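Local atomic coordinates of activating signal cointegrator 1 complex subunit 2 (Homo sapiens, PDB entry 6YXQ), a protein that binds K63-linked polyubiquitin chains and brings ASCC3 and ALKBH3 to sites of DNA damage, and also takes part in the rescue of stalled ribosomes. Residues 82-85 / 90-93; 94-99 / 159-164; 100-105 / 169-174; 130-135 / 177-182; 163-168 / 186-191. All blocks are in the same frame, centred on the assembly; numbering follows the deposited sequence.

Contact 1: residues 82-85 / 90-93; sequences WCQV and TLQK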
# COMPACT_ATOMS: atom_id res chain seq x y z
N TRP B 82 17.11 8.82 -5.21
CA TRP B 82 16.30 10.02 -5.36
C TRP B 82 16.23 10.46 -6.82
O TRP B 82 15.17 10.90 -7.29
CB TRP B 82 16.84 11.12 -4.46
CG TRP B 82 16.25 11.09 -3.09
CD1 TRP B 82 16.87 10.72 -1.93
CD2 TRP B 82 14.91 11.44 -2.73
NE1 TRP B 82 16.00 10.82 -0.87
CE2 TRP B 82 14.78 11.26 -1.34
CE3 TRP B 82 13.79 11.89 -3.45
CZ2 TRP B 82 13.60 11.52 -0.66
CZ3 TRP B 82 12.61 12.14 -2.77
CH2 TRP B 82 12.52 11.96 -1.39
N CYS B 83 17.35 10.35 -7.55
CA CYS B 83 17.32 10.60 -8.99
C CYS B 83 16.27 9.72 -9.65
O CYS B 83 15.44 10.20 -10.45
CB CYS B 83 18.69 10.33 -9.60
SG CYS B 83 19.93 11.59 -9.27
N GLN B 84 16.29 8.42 -9.35
CA GLN B 84 15.34 7.50 -9.96
C GLN B 84 13.91 7.90 -9.65
O GLN B 84 13.08 8.02 -10.56
CB GLN B 84 15.63 6.07 -9.50
CG GLN B 84 14.95 4.99 -10.33
CD GLN B 84 15.58 4.82 -11.70
OE1 GLN B 84 16.70 5.26 -11.94
NE2 GLN B 84 14.85 4.18 -12.60
N VAL B 85 13.61 8.16 -8.37
CA VAL B 85 12.22 8.44 -7.98
C VAL B 85 11.73 9.75 -8.59
O VAL B 85 10.55 9.90 -8.93
CB VAL B 85 12.05 8.43 -6.45
CG1 VAL B 85 12.60 7.16 -5.86
CG2 VAL B 85 12.67 9.65 -5.81
N THR B 90 7.74 5.88 -14.69
CA THR B 90 7.22 4.53 -14.53
C THR B 90 7.22 4.11 -13.06
O THR B 90 6.28 3.45 -12.60
CB THR B 90 8.04 3.53 -15.36
OG1 THR B 90 9.36 3.39 -14.80
CG2 THR B 90 8.15 3.99 -16.80
N LEU B 91 8.24 4.51 -12.31
CA LEU B 91 8.33 4.16 -10.90
C LEU B 91 7.12 4.67 -10.12
O LEU B 91 6.44 3.90 -9.43
CB LEU B 91 9.62 4.72 -10.31
CG LEU B 91 9.77 4.84 -8.80
CD1 LEU B 91 9.47 3.54 -8.10
CD2 LEU B 91 11.19 5.23 -8.54
N GLN B 92 6.86 5.98 -10.20
CA GLN B 92 5.76 6.55 -9.44
C GLN B 92 4.43 5.95 -9.88
O GLN B 92 3.56 5.68 -9.05
CB GLN B 92 5.73 8.07 -9.59
CG GLN B 92 4.58 8.75 -8.85
CD GLN B 92 3.35 8.95 -9.72
OE1 GLN B 92 2.22 8.90 -9.25
NE2 GLN B 92 3.58 9.18 -11.01
N LYS B 93 4.25 5.72 -11.18
CA LYS B 93 3.00 5.14 -11.66
C LYS B 93 2.85 3.70 -11.18
O LYS B 93 1.74 3.25 -10.89
CB LYS B 93 2.92 5.24 -13.18
CG LYS B 93 3.19 6.64 -13.70
CD LYS B 93 2.40 6.94 -14.95
CE LYS B 93 2.22 5.69 -15.79
NZ LYS B 93 1.84 6.03 -17.19

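Contact 2: residues 94-99 / 159-164; sequences CLDSYL and LFDIPK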
# COMPACT_ATOMS: atom_id res chain seq x y z
N CYS B 94 3.97 2.98 -11.07
CA CYS B 94 3.92 1.63 -10.51
C CYS B 94 3.48 1.65 -9.05
O CYS B 94 2.63 0.84 -8.63
CB CYS B 94 5.30 0.97 -10.65
SG CYS B 94 5.57 -0.56 -9.70
N LEU B 95 4.02 2.58 -8.27
CA LEU B 95 3.64 2.66 -6.86
C LEU B 95 2.18 3.09 -6.71
O LEU B 95 1.45 2.56 -5.86
CB LEU B 95 4.57 3.61 -6.11
CG LEU B 95 6.01 3.13 -5.92
CD1 LEU B 95 6.96 4.30 -5.77
CD2 LEU B 95 6.10 2.20 -4.73
N ASP B 96 1.74 4.05 -7.53
CA ASP B 96 0.32 4.42 -7.55
C ASP B 96 -0.54 3.21 -7.89
O ASP B 96 -1.60 3.02 -7.28
CB ASP B 96 0.09 5.54 -8.56
CG ASP B 96 -1.25 6.22 -8.40
OD1 ASP B 96 -2.29 5.52 -8.44
OD2 ASP B 96 -1.28 7.45 -8.21
N SER B 97 -0.11 2.39 -8.85
CA SER B 97 -0.86 1.19 -9.22
C SER B 97 -1.02 0.26 -8.02
O SER B 97 -2.13 -0.22 -7.73
CB SER B 97 -0.14 0.45 -10.34
OG SER B 97 0.48 1.35 -11.23
N TYR B 98 0.09 -0.02 -7.33
CA TYR B 98 0.01 -0.91 -6.17
C TYR B 98 -0.92 -0.33 -5.12
O TYR B 98 -1.84 -1.02 -4.66
CB TYR B 98 1.40 -1.16 -5.59
CG TYR B 98 1.37 -2.03 -4.34
CD1 TYR B 98 1.36 -3.42 -4.44
CD2 TYR B 98 1.35 -1.46 -3.07
CE1 TYR B 98 1.32 -4.22 -3.30
CE2 TYR B 98 1.31 -2.26 -1.93
CZ TYR B 98 1.30 -3.63 -2.05
OH TYR B 98 1.26 -4.41 -0.91
N LEU B 99 -0.73 0.93 -4.74
CA LEU B 99 -1.57 1.52 -3.70
C LEU B 99 -3.04 1.49 -4.09
O LEU B 99 -3.91 1.18 -3.26
CB LEU B 99 -1.12 2.95 -3.41
CG LEU B 99 0.19 3.13 -2.64
CD1 LEU B 99 0.49 4.60 -2.44
CD2 LEU B 99 0.16 2.39 -1.32
N LEU B 159 4.80 12.49 -6.15
CA LEU B 159 5.28 11.42 -5.27
C LEU B 159 4.27 11.12 -4.17
O LEU B 159 4.16 9.98 -3.72
CB LEU B 159 6.63 11.80 -4.67
CG LEU B 159 7.80 12.02 -5.62
CD1 LEU B 159 9.10 12.21 -4.86
CD2 LEU B 159 7.92 10.86 -6.61
N PHE B 160 3.55 12.14 -3.71
CA PHE B 160 2.52 11.98 -2.69
C PHE B 160 1.26 12.69 -3.16
O PHE B 160 1.26 13.91 -3.32
CB PHE B 160 2.98 12.52 -1.34
CG PHE B 160 3.93 11.61 -0.59
CD1 PHE B 160 3.45 10.59 0.20
CD2 PHE B 160 5.30 11.80 -0.67
CE1 PHE B 160 4.32 9.76 0.89
CE2 PHE B 160 6.17 10.98 0.02
CZ PHE B 160 5.68 9.96 0.80
N ASP B 161 0.22 11.92 -3.43
CA ASP B 161 -1.12 12.46 -3.61
C ASP B 161 -1.79 12.54 -2.25
O ASP B 161 -1.24 12.16 -1.22
CB ASP B 161 -1.94 11.57 -4.54
CG ASP B 161 -1.64 11.82 -5.99
OD1 ASP B 161 -0.99 12.84 -6.29
OD2 ASP B 161 -2.08 11.01 -6.83
N ILE B 162 -3.03 13.03 -2.24
CA ILE B 162 -3.89 12.83 -1.09
C ILE B 162 -4.44 11.40 -1.15
O ILE B 162 -4.41 10.70 -0.12
CB ILE B 162 -5.01 13.88 -1.02
CG1 ILE B 162 -4.46 15.20 -0.51
CG2 ILE B 162 -6.13 13.41 -0.10
CD1 ILE B 162 -3.98 15.16 0.94
N PRO B 163 -4.92 10.90 -2.30
CA PRO B 163 -5.32 9.48 -2.34
C PRO B 163 -4.23 8.53 -1.91
O PRO B 163 -4.50 7.58 -1.16
CB PRO B 163 -5.70 9.27 -3.82
CG PRO B 163 -6.14 10.59 -4.27
CD PRO B 163 -5.31 11.60 -3.54
N LYS B 164 -2.98 8.75 -2.34
CA LYS B 164 -1.90 7.86 -1.94
C LYS B 164 -1.68 7.89 -0.44
O LYS B 164 -1.32 6.87 0.16
CB LYS B 164 -0.61 8.21 -2.67
CG LYS B 164 -0.71 8.08 -4.17
CD LYS B 164 0.32 8.97 -4.84
CE LYS B 164 1.49 8.17 -5.33
NZ LYS B 164 1.36 7.88 -6.78

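Contact 3: residues 100-105 / 169-174; sequences RYVPRK and CVLFGK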
# COMPACT_ATOMS: atom_id res chain seq x y z
N ARG B 100 -3.35 1.78 -5.35
CA ARG B 100 -4.74 1.85 -5.79
C ARG B 100 -5.39 0.48 -5.79
O ARG B 100 -6.56 0.35 -5.43
CB ARG B 100 -4.82 2.48 -7.18
CG ARG B 100 -6.20 2.43 -7.81
CD ARG B 100 -6.26 3.23 -9.11
NE ARG B 100 -7.63 3.44 -9.58
CZ ARG B 100 -7.96 4.19 -10.62
NH1 ARG B 100 -7.01 4.81 -11.32
NH2 ARG B 100 -9.23 4.32 -10.97
N TYR B 101 -4.65 -0.57 -6.20
CA TYR B 101 -5.30 -1.84 -6.50
C TYR B 101 -5.01 -2.97 -5.52
O TYR B 101 -5.70 -3.99 -5.57
CB TYR B 101 -4.93 -2.29 -7.92
CG TYR B 101 -5.53 -1.41 -8.99
CD1 TYR B 101 -6.91 -1.33 -9.16
CD2 TYR B 101 -4.73 -0.67 -9.84
CE1 TYR B 101 -7.47 -0.52 -10.14
CE2 TYR B 101 -5.28 0.14 -10.82
CZ TYR B 101 -6.65 0.21 -10.97
OH TYR B 101 -7.18 1.01 -11.95
N VAL B 102 -4.03 -2.82 -4.62
CA VAL B 102 -3.68 -3.94 -3.74
C VAL B 102 -4.87 -4.28 -2.86
O VAL B 102 -5.53 -3.37 -2.33
CB VAL B 102 -2.43 -3.60 -2.90
CG1 VAL B 102 -2.66 -2.36 -2.06
CG2 VAL B 102 -2.05 -4.77 -2.01
N PRO B 103 -5.21 -5.56 -2.69
CA PRO B 103 -6.37 -5.90 -1.86
C PRO B 103 -6.14 -5.51 -0.41
O PRO B 103 -5.07 -5.74 0.16
CB PRO B 103 -6.49 -7.42 -2.02
CG PRO B 103 -5.14 -7.87 -2.49
CD PRO B 103 -4.62 -6.74 -3.33
N ARG B 104 -7.16 -4.89 0.18
CA ARG B 104 -7.18 -4.61 1.60
C ARG B 104 -7.65 -5.84 2.36
O ARG B 104 -8.37 -6.69 1.83
CB ARG B 104 -8.10 -3.42 1.92
CG ARG B 104 -7.56 -2.06 1.50
CD ARG B 104 -7.85 -1.77 0.03
NE ARG B 104 -7.58 -0.39 -0.34
CZ ARG B 104 -6.62 -0.01 -1.18
NH1 ARG B 104 -5.84 -0.91 -1.75
NH2 ARG B 104 -6.45 1.28 -1.46
N LYS B 105 -7.21 -5.95 3.62
CA LYS B 105 -7.56 -7.12 4.40
C LYS B 105 -9.07 -7.24 4.58
O LYS B 105 -9.64 -8.32 4.41
CB LYS B 105 -6.86 -7.10 5.77
CG LYS B 105 -7.09 -8.38 6.58
CD LYS B 105 -5.95 -8.67 7.54
CE LYS B 105 -4.70 -9.16 6.81
NZ LYS B 105 -3.58 -9.51 7.74
N CYS B 169 -2.23 4.95 4.72
CA CYS B 169 -2.72 4.76 6.09
C CYS B 169 -3.57 3.52 6.23
O CYS B 169 -3.33 2.71 7.13
CB CYS B 169 -3.52 5.98 6.57
SG CYS B 169 -2.60 7.51 6.59
N VAL B 170 -4.57 3.35 5.35
CA VAL B 170 -5.42 2.18 5.52
C VAL B 170 -4.62 0.90 5.30
O VAL B 170 -4.96 -0.15 5.86
CB VAL B 170 -6.64 2.24 4.60
CG1 VAL B 170 -6.24 2.16 3.15
CG2 VAL B 170 -7.62 1.11 4.92
N LEU B 171 -3.54 0.97 4.53
CA LEU B 171 -2.77 -0.23 4.23
C LEU B 171 -1.76 -0.56 5.33
O LEU B 171 -1.60 -1.74 5.67
CB LEU B 171 -2.05 -0.07 2.89
CG LEU B 171 -2.93 -0.18 1.63
CD1 LEU B 171 -2.10 0.14 0.39
CD2 LEU B 171 -3.61 -1.54 1.49
N PHE B 172 -1.08 0.43 5.90
CA PHE B 172 0.02 0.16 6.83
C PHE B 172 -0.21 0.73 8.23
O PHE B 172 0.73 0.80 9.02
CB PHE B 172 1.35 0.71 6.29
CG PHE B 172 1.65 0.33 4.86
CD1 PHE B 172 2.28 -0.86 4.57
CD2 PHE B 172 1.32 1.18 3.82
CE1 PHE B 172 2.57 -1.21 3.26
CE2 PHE B 172 1.61 0.84 2.51
CZ PHE B 172 2.23 -0.36 2.23
N GLY B 173 -1.44 1.12 8.57
CA GLY B 173 -1.61 1.86 9.80
C GLY B 173 -1.86 1.02 11.03
O GLY B 173 -1.58 1.47 12.14
N LYS B 174 -2.42 -0.18 10.85
CA LYS B 174 -2.69 -1.02 12.01
C LYS B 174 -1.40 -1.44 12.69
O LYS B 174 -1.26 -1.29 13.91
CB LYS B 174 -3.51 -2.24 11.59
CG LYS B 174 -4.32 -2.82 12.74
CD LYS B 174 -4.52 -4.32 12.61
CE LYS B 174 -5.53 -4.84 13.63
NZ LYS B 174 -6.91 -4.33 13.36

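Contact 4: residues 130-135 / 177-182; sequences TFLRMS and SPLLQK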
# COMPACT_ATOMS: atom_id res chain seq x y z
N THR B 130 9.92 1.86 0.67
CA THR B 130 10.12 2.90 -0.33
C THR B 130 9.45 4.21 0.09
O THR B 130 10.05 5.29 0.01
CB THR B 130 9.57 2.43 -1.67
OG1 THR B 130 10.15 1.16 -2.00
CG2 THR B 130 9.90 3.43 -2.76
N PHE B 131 8.20 4.12 0.54
CA PHE B 131 7.52 5.34 0.94
C PHE B 131 8.16 5.96 2.18
O PHE B 131 8.19 7.19 2.31
CB PHE B 131 6.03 5.08 1.12
CG PHE B 131 5.27 5.19 -0.16
CD1 PHE B 131 4.97 6.43 -0.70
CD2 PHE B 131 4.92 4.05 -0.87
CE1 PHE B 131 4.30 6.54 -1.90
CE2 PHE B 131 4.24 4.15 -2.08
CZ PHE B 131 3.93 5.39 -2.60
N LEU B 132 8.70 5.14 3.08
CA LEU B 132 9.47 5.67 4.20
C LEU B 132 10.68 6.46 3.70
O LEU B 132 10.96 7.57 4.18
CB LEU B 132 9.93 4.54 5.11
CG LEU B 132 10.08 4.85 6.60
CD1 LEU B 132 10.36 3.57 7.32
CD2 LEU B 132 11.17 5.87 6.88
N ARG B 133 11.42 5.88 2.76
CA ARG B 133 12.60 6.57 2.24
C ARG B 133 12.23 7.92 1.66
O ARG B 133 12.93 8.91 1.90
CB ARG B 133 13.30 5.72 1.18
CG ARG B 133 14.77 6.05 1.06
CD ARG B 133 15.53 5.03 0.25
NE ARG B 133 16.96 5.33 0.27
CZ ARG B 133 17.86 4.74 -0.51
NH1 ARG B 133 17.47 3.83 -1.39
NH2 ARG B 133 19.13 5.08 -0.41
N MSE B 134 11.13 7.99 0.92
CA MSE B 134 10.75 9.25 0.30
C MSE B 134 10.14 10.25 1.28
O MSE B 134 10.21 11.46 1.08
CB MSE B 134 9.78 9.01 -0.85
CG MSE B 134 10.36 8.17 -1.95
SE MSE B 134 9.14 8.12 -3.47
CE MSE B 134 7.89 6.78 -2.87
N SER B 135 9.53 9.74 2.36
CA SER B 135 9.02 10.63 3.39
C SER B 135 10.14 11.23 4.22
O SER B 135 9.99 12.33 4.76
CB SER B 135 8.04 9.88 4.28
OG SER B 135 8.70 8.81 4.94
N SER B 177 1.97 1.98 12.92
CA SER B 177 1.39 3.30 13.12
C SER B 177 2.46 4.33 13.50
O SER B 177 2.62 5.32 12.77
CB SER B 177 0.28 3.25 14.17
OG SER B 177 -0.01 4.55 14.66
N PRO B 178 3.22 4.15 14.58
CA PRO B 178 4.15 5.22 15.03
C PRO B 178 5.11 5.69 13.95
O PRO B 178 5.47 6.87 13.94
CB PRO B 178 4.89 4.55 16.19
CG PRO B 178 4.02 3.43 16.61
CD PRO B 178 3.38 2.93 15.40
N LEU B 179 5.54 4.80 13.07
CA LEU B 179 6.42 5.20 11.97
C LEU B 179 5.66 5.99 10.92
O LEU B 179 6.13 7.03 10.45
CB LEU B 179 7.06 3.95 11.36
CG LEU B 179 8.37 4.06 10.56
CD1 LEU B 179 9.27 5.16 11.11
CD2 LEU B 179 9.09 2.72 10.57
N LEU B 180 4.47 5.51 10.54
CA LEU B 180 3.71 6.19 9.51
C LEU B 180 3.20 7.54 10.00
O LEU B 180 3.09 8.48 9.20
CB LEU B 180 2.56 5.30 9.03
CG LEU B 180 1.64 5.87 7.96
CD1 LEU B 180 2.23 5.76 6.56
CD2 LEU B 180 0.34 5.13 8.03
N GLN B 181 2.90 7.66 11.29
CA GLN B 181 2.66 8.97 11.87
C GLN B 181 3.80 9.92 11.54
O GLN B 181 3.58 11.02 11.01
CB GLN B 181 2.48 8.87 13.39
CG GLN B 181 1.33 7.97 13.82
CD GLN B 181 0.88 8.25 15.24
OE1 GLN B 181 0.56 9.38 15.59
NE2 GLN B 181 0.85 7.20 16.06
N LYS B 182 5.03 9.49 11.83
CA LYS B 182 6.21 10.32 11.56
C LYS B 182 6.27 10.70 10.09
O LYS B 182 6.44 11.88 9.76
CB LYS B 182 7.48 9.59 11.98
CG LYS B 182 8.76 10.41 11.84
CD LYS B 182 9.96 9.54 11.49
CE LYS B 182 10.76 10.11 10.32
NZ LYS B 182 11.73 9.12 9.76

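Contact 5: residues 163-168 / 186-191; sequences PKILDL and NIFTQQ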
# COMPACT_ATOMS: atom_id res chain seq x y z
N PRO B 163 -4.92 10.90 -2.30
CA PRO B 163 -5.32 9.48 -2.34
C PRO B 163 -4.23 8.53 -1.91
O PRO B 163 -4.50 7.58 -1.16
CB PRO B 163 -5.70 9.27 -3.82
CG PRO B 163 -6.14 10.59 -4.27
CD PRO B 163 -5.31 11.60 -3.54
N LYS B 164 -2.98 8.75 -2.34
CA LYS B 164 -1.90 7.86 -1.94
C LYS B 164 -1.68 7.89 -0.44
O LYS B 164 -1.32 6.87 0.16
CB LYS B 164 -0.61 8.21 -2.67
CG LYS B 164 -0.71 8.08 -4.17
CD LYS B 164 0.32 8.97 -4.84
CE LYS B 164 1.49 8.17 -5.33
NZ LYS B 164 1.36 7.88 -6.78
N ILE B 165 -1.88 9.04 0.20
CA ILE B 165 -1.72 9.11 1.65
C ILE B 165 -2.81 8.30 2.35
O ILE B 165 -2.54 7.53 3.28
CB ILE B 165 -1.71 10.57 2.12
CG1 ILE B 165 -0.40 11.24 1.69
CG2 ILE B 165 -1.90 10.64 3.62
CD1 ILE B 165 -0.42 12.74 1.83
N LEU B 166 -4.06 8.46 1.90
CA LEU B 166 -5.16 7.68 2.45
C LEU B 166 -4.91 6.19 2.27
O LEU B 166 -5.09 5.40 3.21
CB LEU B 166 -6.47 8.10 1.79
CG LEU B 166 -7.30 9.20 2.47
CD1 LEU B 166 -6.46 10.43 2.76
CD2 LEU B 166 -8.48 9.56 1.59
N ASP B 167 -4.50 5.79 1.07
CA ASP B 167 -4.14 4.40 0.81
C ASP B 167 -3.05 3.94 1.76
O ASP B 167 -3.14 2.86 2.35
CB ASP B 167 -3.70 4.23 -0.64
CG ASP B 167 -4.85 4.35 -1.62
OD1 ASP B 167 -5.96 3.88 -1.29
OD2 ASP B 167 -4.63 4.91 -2.72
N LEU B 168 -2.00 4.76 1.92
CA LEU B 168 -0.89 4.38 2.78
C LEU B 168 -1.36 4.09 4.18
O LEU B 168 -0.96 3.09 4.79
CB LEU B 168 0.16 5.49 2.81
CG LEU B 168 1.16 5.50 1.66
CD1 LEU B 168 2.01 6.76 1.71
CD2 LEU B 168 2.01 4.25 1.72
N ASN B 186 5.67 14.43 8.68
CA ASN B 186 6.82 15.08 8.08
C ASN B 186 6.49 15.63 6.70
O ASN B 186 6.91 16.75 6.37
CB ASN B 186 8.00 14.11 7.98
CG ASN B 186 9.30 14.81 7.63
OD1 ASN B 186 9.66 15.82 8.24
ND2 ASN B 186 10.01 14.28 6.65
N ILE B 187 5.75 14.89 5.89
CA ILE B 187 5.46 15.42 4.56
C ILE B 187 4.52 16.62 4.66
O ILE B 187 4.69 17.62 3.95
CB ILE B 187 4.93 14.33 3.60
CG1 ILE B 187 3.46 14.01 3.84
CG2 ILE B 187 5.79 13.07 3.70
CD1 ILE B 187 2.99 12.88 2.96
N PHE B 188 3.55 16.57 5.58
CA PHE B 188 2.69 17.74 5.77
C PHE B 188 3.45 18.92 6.35
O PHE B 188 3.13 20.08 6.04
CB PHE B 188 1.51 17.38 6.68
CG PHE B 188 0.34 16.79 5.95
CD1 PHE B 188 0.22 15.42 5.80
CD2 PHE B 188 -0.65 17.61 5.43
CE1 PHE B 188 -0.86 14.88 5.14
CE2 PHE B 188 -1.72 17.07 4.77
CZ PHE B 188 -1.83 15.70 4.62
N THR B 189 4.46 18.67 7.19
CA THR B 189 5.26 19.75 7.74
C THR B 189 6.13 20.39 6.66
O THR B 189 6.18 21.62 6.53
CB THR B 189 6.13 19.23 8.88
OG1 THR B 189 5.32 18.54 9.83
CG2 THR B 189 6.83 20.38 9.58
N GLN B 190 6.82 19.55 5.87
CA GLN B 190 7.75 20.08 4.88
C GLN B 190 7.04 20.69 3.69
O GLN B 190 7.56 21.63 3.08
CB GLN B 190 8.72 18.98 4.43
CG GLN B 190 9.50 18.27 5.55
CD GLN B 190 10.09 19.22 6.60
OE1 GLN B 190 10.42 20.38 6.32
NE2 GLN B 190 10.23 18.71 7.82
N GLN B 191 5.85 20.19 3.34
CA GLN B 191 5.06 20.76 2.25
C GLN B 191 3.63 20.90 2.74
O GLN B 191 2.84 19.95 2.70
CB GLN B 191 5.14 19.90 0.99
CG GLN B 191 4.15 20.28 -0.10
CD GLN B 191 4.24 21.74 -0.50
OE1 GLN B 191 3.77 22.62 0.22
NE2 GLN B 191 4.85 22.00 -1.64

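Contact 1: residues 82-85 / 90-93
Leu91 swings CG away from its own backbone N (chi1 162°), and this extended start carries the isobutyl group across to Val85, whose CG1 stands anti to its carbonyl carbon (chi1 -52°). The two side chains consequently lie next to each other and point the same way, rather than meeting head on. One branch of the leucine does the work: CD2 comes within 3.6 Å of Val85 CG1 and rests over the backbone as well, with Val85 CA 3.4 Å from Leu91 CD2. A single methyl thus touches both the side chain and the main chain of the residue it covers. The pair illustrates how two successive helices are set against each other in a largely helical domain: helix 78-87 and helix 89-101 are parted by one residue, and the nearest alpha carbons, Val85 CA and Leu91 CA, are 6.5 Å apart. Gln84 adds its aliphatic stem, CG lying 4.2 Å from Leu91 CD2, while Gln84 O approaches the same methyl at 3.9 Å. The polar end of the glutamine is used elsewhere, OE1 accepting a hydrogen bond from Ala37 N. Where the second helix begins, Asp88 OD1 is hydrogen-bonded to Thr90 OG1 and, weakly, to Leu91 N. Helix 53-75 adds to the apolar surroundings through Leu73, which packs on Leu91 and also on Gln84.

Contact 2: residues 94-99 / 159-164
Lys164 NZ donates a hydrogen bond to Asp96 OD2 at 3.0 Å, forming a buried salt bridge. The ammonium meets the oxygen on its anti side, 30° out of the carboxylate plane. Here the middle of helix 89-101 packs against the start of helix 162-172, a helix-helix contact of the largely helical domain at the place where ASCC3 binds. Both charged groups have second partners: Lys164 NZ is also hydrogen-bonded to Gln92 OE1, and Asp96 OD1 forms a salt bridge with Arg15 of the ASCC3 chain. The lysine chain is bent at chi3 (102°) and chi4 (98°), which turns the ammonium back toward helix 89-101 instead of letting it run straight past. Asp161 stands close by, its OD2 3.9 Å from Asp96 OD2 and the two carboxylate planes nearly perpendicular. That approach of like charges is probably eased by the lysine and the ASCC3 arginine, which would offset the negative potential. With an alanine in place of Lys164, Asp96 would probably face Asp161 with the ASCC3 arginine alone of these partners to balance it, and the Gln92 amide is likely to be freer to turn. Beneath the charges lies an apolar layer. Leu99 crosses the lysine stem at about a right angle, and its CD1 is 3.8 Å from Lys164 CB; Phe131 of helix 114-135 packs on the same leucine from its own helix. The methyl also reaches the lysine main chain, with Leu99 CD1 lying 3.9 Å from Lys164 O.

Contact 3: residues 100-105 / 169-174
Leu171 meets Val102 tip to tip, its CD1 3.5 Å from Val102 CG1, while its other methyl lies over one face of the Arg104 guanidinium, with Leu171 CD2 4.0 Å from Arg104 NH1. Both methyls of the fork reach the valine, Leu171 CD2 standing 3.8 Å from Val102 CG1. A bend at chi2 (84°) folds the arginine back beside the chain that carries it, and NH1 comes up to Val102 O in the carbonyl plane, though this very short, bent bond is doubtful in its exact length. The other nitrogen, NH2, forms a salt bridge with Asp167 and a hydrogen bond to Leu99 O. The two NH2 bonds help to fix the rotation of the flat group where the chain leaves helix 89-101 at Val102. With a leucine in place of Arg104, Asp167 would probably lose one of its charge partners, and the carbonyl of Leu99 would be left without this donor. Arg9 of the ASCC3 chain brings a like charge near Arg104 NE. The contact joins the exit of helix 89-101 to the last turn of helix 162-172; helix 243-266 touches it through Asp255 and Thr258, and Met177 of ASCC3 packs on Leu171.

Contact 4: residues 130-135 / 177-182
Leu132 meets Leu179 across the contact, while the flat ring of its neighbour Phe131 points elsewhere, into the packing with helix 89-101. One face of that ring carries CE of Met134, a selenomethionine in this crystal, 3.6 Å above the plane and offset toward the rim; Leu95 and Leu99 of helix 89-101 also pack on the ring. The main touch across the contact is between the two leucines. Leu132 CD1 lies 3.6 Å from Leu179 CD2 and 3.8 Å from Leu179 CG, the two side chains crossing at about a right angle. Leu179 starts out with CG opposite the backbone N (chi1 -158°), which sends its branches toward helix 114-135. At the outer margin the long chain of the exposed Lys182 leads its ammonium past the other branch, Leu132 CD2 standing 4.4 Å from Lys182 NZ. Ser135, near the end of its helix, folds back: its OG donates to Leu132 O at 2.7 Å, tilted 29° from the carbonyl plane, and Thr136 OG1 bonds to the same oxygen. The contact fastens the last turns of helix 114-135 to the first turns of helix 177-190. Leu171 of the ASCC3 chain covers both leucines, so this seam forms part of the subunit interface, while Ile266 of helix 243-266 packs on Leu180.

Contact 5: residues 163-168 / 186-191
Ile165 and Ile187 stand 10.0 Å apart between their CA atoms, on helices that run in broadly opposed directions but are strongly splayed, a separation that their side chains span end to end. Ile165 holds CG1 anti to its carbonyl carbon and keeps its chain extended through chi2 (167°), which carries CD1 straight out to Ile187 CD1 at 3.6 Å. The second isoleucine does its share with CG1 set between backbone N and carbonyl carbon (chi1 79°); its CD1 also lies 4.0 Å from Ile165 CG1. Phe188 joins from the next position along, its CE1 4.0 Å from Ile165 CD1, so one methyl serves two partners and meets the ring obliquely. That ring is held in turn by aromatic neighbours, stacked on Phe267 and meeting Tyr195. Phe263 of helix 243-266 packs on Ile165, and Leu154 of helix 147-156 on Ile187. On another side of helix 177-190, Gln190 NE2 donates to Asn186 OD1 at 3.0 Å with an almost straight N-H to oxygen line (171°), its partner lying in the plane of the Gln190 amide. The other end of that asparagine amide, ND2, binds Ser135 O and His137 ND1. Joined by the short turn 173-176, helices 162-172 and 177-190 form a splayed helix-turn-helix pair, an open alpha-alpha hairpin, and the two isoleucines bridge its wide end, far along both arms from the turn.

In the fold
Three of the five contacts draw on helix 162-172, which meets helix 89-101 in contacts 2 and 3 and its hairpin partner, helix 177-190, in contact 5. Contact 1 comes first along the chain and closes before the others open, whereas contacts 2, 3 and 4 interleave, so residues 94-135 are bound back onto residues 159-182. Centres of contacts 4 and 5 lie about 9 Å apart, and those of contacts 1 and 3, at two ends of helix 89-101, about 21 Å. Phe131 bridges contacts 2 and 4, and the Arg104-Asp167 salt bridge ties contact 3 to contact 5. Together they build the core of this N-terminal, ASCC3-binding part of the protein.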